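Local coordinates for phosphoglycerate oxidoreductase (Rhizobium etli, PDB 4HY3), which probably acts as an NAD(P)-dependent hydroxypyruvate or glyoxylate reductase of the D-isomer-specific 2-hydroxyacid dehydrogenase family, at residues S54-V59 with E332-M337; G185-A190 with F235-V240; E251-M256 with F273-A278. One frame throughout, in Å; residues are numbered along the deposited sequence.

Interaction 1: residues S54-V59 with E332-M337; sequences SKYEIV and EDMDLM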
loop_
_atom_site.group_PDB
_atom_site.type_symbol
_atom_site.label_atom_id
_atom_site.label_comp_id
_atom_site.label_asym_id
_atom_site.label_seq_id
_atom_site.Cartn_x
_atom_site.Cartn_y
_atom_site.Cartn_z
ATOM N N SER A 54 -11.707 18.697 31.389
ATOM C CA SER A 54 -11.190 20.003 31.252
ATOM C C SER A 54 -12.155 20.666 30.361
ATOM O O SER A 54 -12.384 21.837 30.488
ATOM C CB SER A 54 -9.837 19.977 30.593
ATOM O OG SER A 54 -9.403 21.311 30.407
ATOM N N LYS A 55 -12.771 19.905 29.470
ATOM C CA LYS A 55 -13.622 20.520 28.471
ATOM C C LYS A 55 -15.099 20.570 28.770
ATOM O O LYS A 55 -15.760 21.443 28.280
ATOM C CB LYS A 55 -13.394 19.855 27.126
ATOM C CG LYS A 55 -13.987 20.632 25.977
ATOM C CD LYS A 55 -13.377 20.180 24.668
ATOM C CE LYS A 55 -13.425 21.325 23.670
ATOM N NZ LYS A 55 -13.510 20.730 22.312
ATOM N N TYR A 56 -15.628 19.620 29.539
ATOM C CA TYR A 56 -17.084 19.493 29.788
ATOM C C TYR A 56 -17.394 19.383 31.279
ATOM O O TYR A 56 -16.519 18.989 32.051
ATOM C CB TYR A 56 -17.638 18.244 29.072
ATOM C CG TYR A 56 -17.303 18.195 27.599
ATOM C CD1 TYR A 56 -18.104 18.832 26.651
ATOM C CD2 TYR A 56 -16.171 17.529 27.145
ATOM C CE1 TYR A 56 -17.780 18.790 25.290
ATOM C CE2 TYR A 56 -15.851 17.485 25.803
ATOM C CZ TYR A 56 -16.653 18.116 24.884
ATOM O OH TYR A 56 -16.299 18.079 23.571
ATOM N N GLU A 57 -18.620 19.719 31.681
ATOM C CA GLU A 57 -19.128 19.274 32.965
ATOM C C GLU A 57 -19.724 17.899 32.772
ATOM O O GLU A 57 -20.787 17.741 32.117
ATOM C CB GLU A 57 -20.254 20.145 33.452
ATOM C CG GLU A 57 -20.100 21.621 33.190
ATOM C CD GLU A 57 -21.340 22.404 33.599
ATOM O OE1 GLU A 57 -21.444 23.576 33.109
ATOM O OE2 GLU A 57 -22.177 21.838 34.390
ATOM N N ILE A 58 -19.058 16.900 33.340
ATOM C CA ILE A 58 -19.546 15.536 33.231
ATOM C C ILE A 58 -20.177 15.059 34.515
ATOM O O ILE A 58 -19.459 14.686 35.429
ATOM C CB ILE A 58 -18.424 14.590 32.816
ATOM C CG1 ILE A 58 -18.127 14.810 31.343
ATOM C CG2 ILE A 58 -18.783 13.133 33.088
ATOM C CD1 ILE A 58 -16.799 15.462 31.185
ATOM N N VAL A 59 -21.506 15.098 34.595
ATOM C CA VAL A 59 -22.230 14.621 35.788
ATOM C C VAL A 59 -22.551 13.138 35.674
ATOM O O VAL A 59 -23.302 12.704 34.776
ATOM C CB VAL A 59 -23.491 15.483 36.175
ATOM C CG1 VAL A 59 -23.801 16.553 35.158
ATOM C CG2 VAL A 59 -24.717 14.643 36.450
ATOM N N GLU A 332 -13.663 12.777 19.956
ATOM C CA GLU A 332 -13.720 13.290 18.630
ATOM C C GLU A 332 -15.150 13.643 18.241
ATOM O O GLU A 332 -15.432 14.762 17.801
ATOM C CB GLU A 332 -13.089 12.295 17.694
ATOM C CG GLU A 332 -11.575 12.373 17.730
ATOM C CD GLU A 332 -10.946 11.151 17.101
ATOM O OE1 GLU A 332 -11.564 10.065 17.259
ATOM O OE2 GLU A 332 -9.855 11.271 16.469
ATOM N N ASP A 333 -16.083 12.726 18.437
ATOM C CA ASP A 333 -17.452 13.048 18.071
ATOM C C ASP A 333 -18.061 14.213 18.838
ATOM O O ASP A 333 -18.799 14.990 18.270
ATOM C CB ASP A 333 -18.340 11.809 18.014
ATOM C CG ASP A 333 -18.217 11.098 16.668
ATOM O OD1 ASP A 333 -17.626 11.745 15.753
ATOM O OD2 ASP A 333 -18.678 9.930 16.511
HETATM N N MSE A 334 -17.709 14.383 20.104
HETATM C CA MSE A 334 -18.236 15.522 20.851
HETATM C C MSE A 334 -17.743 16.835 20.257
HETATM O O MSE A 334 -18.499 17.803 20.085
HETATM C CB MSE A 334 -17.876 15.263 22.299
HETATM C CG MSE A 334 -18.929 14.362 22.946
HETATM SE SE MSE A 334 -18.320 13.907 24.765
HETATM C CE MSE A 334 -19.457 15.024 25.899
ATOM N N ASP A 335 -16.475 16.845 19.891
ATOM C CA ASP A 335 -15.835 18.026 19.416
ATOM C C ASP A 335 -16.420 18.500 18.091
ATOM O O ASP A 335 -16.578 19.733 17.887
ATOM C CB ASP A 335 -14.369 17.739 19.252
ATOM C CG ASP A 335 -13.634 18.884 18.660
ATOM O OD1 ASP A 335 -13.758 20.018 19.177
ATOM O OD2 ASP A 335 -12.924 18.646 17.668
ATOM N N LEU A 336 -16.750 17.539 17.206
ATOM C CA LEU A 336 -17.479 17.855 15.983
ATOM C C LEU A 336 -18.859 18.445 16.256
ATOM O O LEU A 336 -19.238 19.452 15.648
ATOM C CB LEU A 336 -17.544 16.673 15.027
ATOM C CG LEU A 336 -16.194 16.294 14.375
ATOM C CD1 LEU A 336 -16.127 14.816 14.050
ATOM C CD2 LEU A 336 -15.797 17.114 13.146
HETATM N N MSE A 337 -19.609 17.874 17.181
HETATM C CA MSE A 337 -20.955 18.353 17.383
HETATM C C MSE A 337 -20.962 19.638 18.151
HETATM O O MSE A 337 -21.855 20.467 17.965
HETATM C CB MSE A 337 -21.756 17.311 18.091
HETATM C CG MSE A 337 -21.619 16.071 17.251
HETATM SE SE MSE A 337 -23.090 14.839 17.703
HETATM C CE MSE A 337 -21.920 13.712 18.830
#

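Interaction 2: residues G185-A190 with F235-V240; sequences GDLGKA and FVVAAV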
loop_
_atom_site.group_PDB
_atom_site.type_symbol
_atom_site.label_atom_id
_atom_site.label_comp_id
_atom_site.label_asym_id
_atom_site.label_seq_id
_atom_site.Cartn_x
_atom_site.Cartn_y
_atom_site.Cartn_z
ATOM N N GLY A 185 -18.018 -6.398 7.684
ATOM C CA GLY A 185 -18.385 -5.065 8.142
ATOM C C GLY A 185 -17.063 -4.508 8.589
ATOM O O GLY A 185 -16.071 -4.598 7.861
ATOM N N ASP A 186 -17.019 -3.980 9.801
ATOM C CA ASP A 186 -15.769 -3.459 10.352
ATOM C C ASP A 186 -14.689 -4.561 10.474
ATOM O O ASP A 186 -13.526 -4.344 10.109
ATOM C CB ASP A 186 -16.024 -2.809 11.724
ATOM C CG ASP A 186 -16.876 -1.554 11.635
ATOM O OD1 ASP A 186 -16.652 -0.719 10.733
ATOM O OD2 ASP A 186 -17.776 -1.394 12.483
ATOM N N LEU A 187 -15.087 -5.728 10.993
ATOM C CA LEU A 187 -14.190 -6.848 11.208
ATOM C C LEU A 187 -13.631 -7.296 9.874
ATOM O O LEU A 187 -12.434 -7.554 9.735
ATOM C CB LEU A 187 -14.938 -8.002 11.849
ATOM C CG LEU A 187 -14.194 -8.759 12.951
ATOM C CD1 LEU A 187 -12.699 -8.823 12.671
ATOM C CD2 LEU A 187 -14.421 -8.069 14.295
ATOM N N GLY A 188 -14.512 -7.357 8.882
ATOM C CA GLY A 188 -14.089 -7.529 7.525
ATOM C C GLY A 188 -12.959 -6.614 7.137
ATOM O O GLY A 188 -11.920 -7.100 6.718
ATOM N N LYS A 189 -13.146 -5.300 7.271
ATOM C CA LYS A 189 -12.123 -4.333 6.805
ATOM C C LYS A 189 -10.826 -4.453 7.570
ATOM O O LYS A 189 -9.751 -4.290 6.985
ATOM C CB LYS A 189 -12.601 -2.895 6.897
ATOM C CG LYS A 189 -13.896 -2.617 6.160
ATOM C CD LYS A 189 -14.369 -1.181 6.367
ATOM C CE LYS A 189 -15.878 -1.069 6.131
ATOM N NZ LYS A 189 -16.406 0.280 6.501
ATOM N N ALA A 190 -10.918 -4.749 8.870
ATOM C CA ALA A 190 -9.724 -4.783 9.708
ATOM C C ALA A 190 -8.857 -5.929 9.230
ATOM O O ALA A 190 -7.615 -5.839 9.220
ATOM C CB ALA A 190 -10.081 -4.948 11.179
ATOM N N PHE A 235 -12.830 -17.157 6.919
ATOM C CA PHE A 235 -13.114 -16.457 8.165
ATOM C C PHE A 235 -14.609 -16.108 8.253
ATOM O O PHE A 235 -15.141 -15.459 7.345
ATOM C CB PHE A 235 -12.324 -15.134 8.215
ATOM C CG PHE A 235 -10.821 -15.292 8.234
ATOM C CD1 PHE A 235 -10.125 -15.345 9.448
ATOM C CD2 PHE A 235 -10.096 -15.362 7.044
ATOM C CE1 PHE A 235 -8.736 -15.469 9.469
ATOM C CE2 PHE A 235 -8.715 -15.498 7.060
ATOM C CZ PHE A 235 -8.029 -15.552 8.269
ATOM N N VAL A 236 -15.277 -16.520 9.334
ATOM C CA VAL A 236 -16.631 -16.029 9.681
ATOM C C VAL A 236 -16.563 -14.805 10.638
ATOM O O VAL A 236 -16.044 -14.878 11.765
ATOM C CB VAL A 236 -17.511 -17.111 10.336
ATOM C CG1 VAL A 236 -18.963 -16.658 10.301
ATOM C CG2 VAL A 236 -17.332 -18.473 9.661
ATOM N N VAL A 237 -17.154 -13.702 10.206
ATOM C CA VAL A 237 -16.737 -12.404 10.682
ATOM C C VAL A 237 -17.898 -11.454 11.045
ATOM O O VAL A 237 -17.740 -10.543 11.874
ATOM C CB VAL A 237 -15.749 -11.842 9.645
ATOM C CG1 VAL A 237 -15.960 -10.385 9.335
ATOM C CG2 VAL A 237 -14.354 -12.108 10.113
ATOM N N ALA A 238 -19.062 -11.697 10.438
ATOM C CA ALA A 238 -20.303 -10.976 10.737
ATOM C C ALA A 238 -21.486 -11.901 10.499
ATOM O O ALA A 238 -21.388 -12.855 9.717
ATOM C CB ALA A 238 -20.434 -9.730 9.877
ATOM N N ALA A 239 -22.593 -11.623 11.194
ATOM C CA ALA A 239 -23.885 -12.286 10.938
ATOM C C ALA A 239 -24.515 -11.663 9.686
ATOM O O ALA A 239 -24.170 -10.521 9.315
ATOM C CB ALA A 239 -24.814 -12.151 12.143
ATOM N N VAL A 240 -25.413 -12.401 9.023
ATOM C CA VAL A 240 -25.994 -11.909 7.761
ATOM C C VAL A 240 -27.451 -12.300 7.422
ATOM O O VAL A 240 -27.720 -12.545 6.242
ATOM C CB VAL A 240 -25.080 -12.240 6.535
ATOM C CG1 VAL A 240 -23.909 -11.268 6.434
ATOM C CG2 VAL A 240 -24.585 -13.685 6.565
#

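Interaction 3: residues E251-M256 with F273-A278; sequences EAFSSM and FDALMA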
loop_
_atom_site.group_PDB
_atom_site.type_symbol
_atom_site.label_atom_id
_atom_site.label_comp_id
_atom_site.label_asym_id
_atom_site.label_seq_id
_atom_site.Cartn_x
_atom_site.Cartn_y
_atom_site.Cartn_z
ATOM N N GLU A 251 -23.337 -30.134 5.658
ATOM C CA GLU A 251 -23.298 -30.139 4.202
ATOM C C GLU A 251 -22.402 -29.004 3.690
ATOM O O GLU A 251 -21.625 -29.172 2.745
ATOM C CB GLU A 251 -24.736 -30.038 3.682
ATOM C CG GLU A 251 -24.937 -30.426 2.233
ATOM C CD GLU A 251 -24.785 -29.243 1.305
ATOM O OE1 GLU A 251 -25.644 -28.332 1.365
ATOM O OE2 GLU A 251 -23.806 -29.226 0.523
ATOM N N ALA A 252 -22.503 -27.851 4.335
ATOM C CA ALA A 252 -21.594 -26.747 4.063
ATOM C C ALA A 252 -20.116 -27.122 4.281
ATOM O O ALA A 252 -19.256 -26.731 3.499
ATOM C CB ALA A 252 -21.965 -25.553 4.917
ATOM N N PHE A 253 -19.825 -27.887 5.327
ATOM C CA PHE A 253 -18.433 -28.210 5.637
ATOM C C PHE A 253 -17.719 -29.114 4.632
ATOM O O PHE A 253 -16.643 -28.779 4.156
ATOM C CB PHE A 253 -18.291 -28.721 7.063
ATOM C CG PHE A 253 -18.428 -27.636 8.087
ATOM C CD1 PHE A 253 -17.442 -26.650 8.210
ATOM C CD2 PHE A 253 -19.546 -27.571 8.909
ATOM C CE1 PHE A 253 -17.569 -25.634 9.145
ATOM C CE2 PHE A 253 -19.677 -26.556 9.841
ATOM C CZ PHE A 253 -18.688 -25.589 9.959
ATOM N N SER A 254 -18.326 -30.256 4.321
ATOM C CA SER A 254 -17.882 -31.123 3.221
ATOM C C SER A 254 -17.669 -30.358 1.899
ATOM O O SER A 254 -16.755 -30.658 1.138
ATOM C CB SER A 254 -18.910 -32.239 3.005
ATOM O OG SER A 254 -20.249 -31.724 3.010
ATOM N N SER A 255 -18.512 -29.366 1.631
ATOM C CA SER A 255 -18.403 -28.567 0.419
ATOM C C SER A 255 -17.031 -27.895 0.231
ATOM O O SER A 255 -16.767 -27.294 -0.814
ATOM C CB SER A 255 -19.515 -27.516 0.422
ATOM O OG SER A 255 -19.106 -26.317 -0.216
HETATM N N MSE A 256 -16.175 -27.990 1.248
HETATM C CA MSE A 256 -14.926 -27.224 1.307
HETATM C C MSE A 256 -13.809 -27.911 0.554
HETATM O O MSE A 256 -14.002 -28.986 -0.000
HETATM C CB MSE A 256 -14.558 -26.967 2.790
HETATM C CG MSE A 256 -15.108 -25.625 3.324
HETATM SE SE MSE A 256 -15.029 -25.341 5.298
HETATM C CE MSE A 256 -16.616 -24.193 5.530
ATOM N N PHE A 273 -22.354 -26.730 15.465
ATOM C CA PHE A 273 -21.081 -27.009 16.093
ATOM C C PHE A 273 -20.647 -28.448 15.880
ATOM O O PHE A 273 -19.529 -28.702 15.414
ATOM C CB PHE A 273 -21.042 -26.600 17.566
ATOM C CG PHE A 273 -19.779 -25.888 17.932
ATOM C CD1 PHE A 273 -19.713 -24.503 17.877
ATOM C CD2 PHE A 273 -18.629 -26.600 18.250
ATOM C CE1 PHE A 273 -18.531 -23.840 18.171
ATOM C CE2 PHE A 273 -17.446 -25.947 18.553
ATOM C CZ PHE A 273 -17.396 -24.567 18.508
ATOM N N ASP A 274 -21.550 -29.384 16.178
ATOM C CA ASP A 274 -21.248 -30.811 16.052
ATOM C C ASP A 274 -21.044 -31.175 14.584
ATOM O O ASP A 274 -20.290 -32.091 14.278
ATOM C CB ASP A 274 -22.334 -31.693 16.688
ATOM C CG ASP A 274 -23.114 -30.980 17.797
ATOM O OD1 ASP A 274 -22.907 -31.311 18.988
ATOM O OD2 ASP A 274 -23.939 -30.092 17.466
ATOM N N ALA A 275 -21.702 -30.454 13.678
ATOM C CA ALA A 275 -21.384 -30.588 12.252
ATOM C C ALA A 275 -19.940 -30.186 12.004
ATOM O O ALA A 275 -19.221 -30.896 11.305
ATOM C CB ALA A 275 -22.327 -29.771 11.383
ATOM N N LEU A 276 -19.513 -29.065 12.603
ATOM C CA LEU A 276 -18.117 -28.595 12.497
ATOM C C LEU A 276 -17.090 -29.545 13.141
ATOM O O LEU A 276 -16.106 -29.924 12.507
ATOM C CB LEU A 276 -17.966 -27.164 13.033
ATOM C CG LEU A 276 -16.534 -26.675 13.319
ATOM C CD1 LEU A 276 -15.776 -26.212 12.079
ATOM C CD2 LEU A 276 -16.554 -25.613 14.399
HETATM N N MSE A 277 -17.323 -29.940 14.385
HETATM C CA MSE A 277 -16.447 -30.920 15.043
HETATM C C MSE A 277 -16.299 -32.178 14.200
HETATM O O MSE A 277 -15.184 -32.678 13.984
HETATM C CB MSE A 277 -16.997 -31.209 16.432
HETATM C CG MSE A 277 -16.909 -29.938 17.264
HETATM SE SE MSE A 277 -17.134 -30.348 19.176
HETATM C CE MSE A 277 -15.528 -31.462 19.439
ATOM N N ALA A 278 -17.423 -32.683 13.696
ATOM C CA ALA A 278 -17.433 -33.857 12.850
ATOM C C ALA A 278 -16.415 -33.747 11.711
ATOM O O ALA A 278 -15.626 -34.677 11.506
ATOM C CB ALA A 278 -18.831 -34.110 12.314
#

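Interaction 1: residues S54-V59 with E332-M337
A Met-aromatic contact between Tyr56 and Met334 joins helix 320-338 to the edge of the sheet that carries strand 57-60. Tyr56 is the first residue to leave helical geometry after helix 46-55, and the edge strand starts just beyond it. Met334 is modelled as selenomethionine. Its chain bends at the last torsion (chi3 105°), which brings CE over the middle of the tyrosine ring. Met334 CE stands 4.0 Å from the centroid of the Tyr56 ring and 6° off the normal, a CH-pi contact. Met334 SE sits above the same face at a greater distance, 4.7 Å from the Tyr56 ring centroid. Nearer the helix backbone, Met334 CB meets the phenol end of the ring, 3.5 Å from Tyr56 OH. Over the opposite face, Lys55 CG is offset toward the edge of the ring, so the ring lies between the Met334 methyl and the Lys55 chain. The Lys55 chain then runs on extended to the helix. Lys55 NZ makes a salt bridge with Asp335 OD1 at 3.2 Å. The other carboxylate oxygen, Asp335 OD2, pairs with Arg339, and Tyr56 OH is hydrogen-bonded to Asp338 OD2. Tyr79 of strand 77-82 touches both Tyr56 and Met334. A leucine in place of Tyr56 would probably deprive the selenomethionine methyl of its flat partner and leave Asp338 without its hydroxyl mate. The contact thus passes from a buried ring and methyl to a charged pair at exposed Lys55. With a cation at each oxygen, the Asp335 carboxylate is likely to stay ionised.

Interaction 2: residues G185-A190 with F235-V240
Leu187 and Val237 bring the two backbones to 6.1 Å, CA to CA, where the first turn of helix 186-195 passes the end of strand 233-236. No hydrogen bond crosses between the segments. The contact is made mainly by Val237 CG1 and Leu187 CB. Val237 turns CG1 to the helix. Val237 CG1 lies 3.6 Å from Leu187 CB and 3.4 Å from Gly188 N, so it touches side chain and main chain together. Leu187 points its CB at the strand end, and Leu187 CB is also 3.8 Å from Val237 O. The Leu187 side chain also touches Val134 of helix 131-147. At Gly188 the valine methyl lies directly against the helix backbone. A side chain on Gly188 would probably be crowded by Gly185 N, within the same turn. Gly185 holds the N-cap position. Lys189 N bonds to Gly185 O at 3.1 Å, one of the first bonds of the helix. Behind the contact, the main chain of Val237 is hydrogen-bonded to Val182, and its side chain touches Ile181 in neighbouring strand 178-182. Val236 is tied by its backbone to Ile263 and Leu265 on the other flank. The strand ends at Val236, and the chain turns away after Val237. Gly185 and Gly188, with Gly183, fit the GxGxxG pattern of a Rossmann fold. Strands 178-182 and 233-236 lie side by side where the order of the parallel sheet changes direction. In this fold the dinucleotide usually crosses the carboxyl ends of these two strands, so the contact probably borders the NAD site.

Interaction 3: residues E251-M256 with F273-A278
This is an apolar helix-to-helix contact, in which the ring of Phe253 in helix 250-254 lies against Leu276 and Ala275 of helix 273-281. It is buried, though it sits well away from the centre of the chain. The CA atoms of Phe253 and Leu276 are 6.9 Å apart. Leu276 meets the ring with its backbone as well as its side chain. Leu276 CA stands over one face of the Phe253 ring, 4.0 Å from the centroid and 24° off the normal, and makes a CH-pi contact. The leucine has CG anti to its own amide nitrogen (chi1 165°), which carries the chain along toward the outer end of the ring. Leu276 CB is 3.5 Å from Phe253 CZ, and Leu276 CD1 is 3.5 Å from Phe253 CE1. The branching at CG serves two rings. CD1 goes to Phe253, while CD2 lies over a face of the Phe273 ring, which is one turn earlier in the same helix. Ala275 meets the inner part of the ring, with Ala275 CB 4.3 Å from Phe253 CD2. The two helices stand before and after strand 261-264 in the parallel sheet of the NAD-binding domain, a Rossmann-type fold. From that strand, Phe262 packs edge-to-face with Phe253 and also touches Leu276. Strand 309-311, at the end of the sheet, brings Phe309 against Leu276 and Phe273. No hydrogen bond joins the segments. The amide of Ala275 is bonded to Asp272 OD2, just ahead of the helix, and Ser255 O to Thr229 OG1.

Interactions 2 and 3 both belong to the NAD-binding domain and its parallel sheet, with centres about 20 Å apart. Strand 233-236 of interaction 2 is followed in the chain by helix 250-254 of interaction 3. Interaction 1 sits at the edge of the other sheet and lies about 49 Å, centre to centre, from interaction 3, on the opposite side of the chain's centre. Along the sequence it encloses both. Interaction 2 is the most central and works through a valine methyl against a leucine and a glycine of the helix turn. Interaction 3 is buried but peripheral, and wholly apolar across its segments. Interaction 1, partly buried, is the one that adds a salt bridge, at its exposed side.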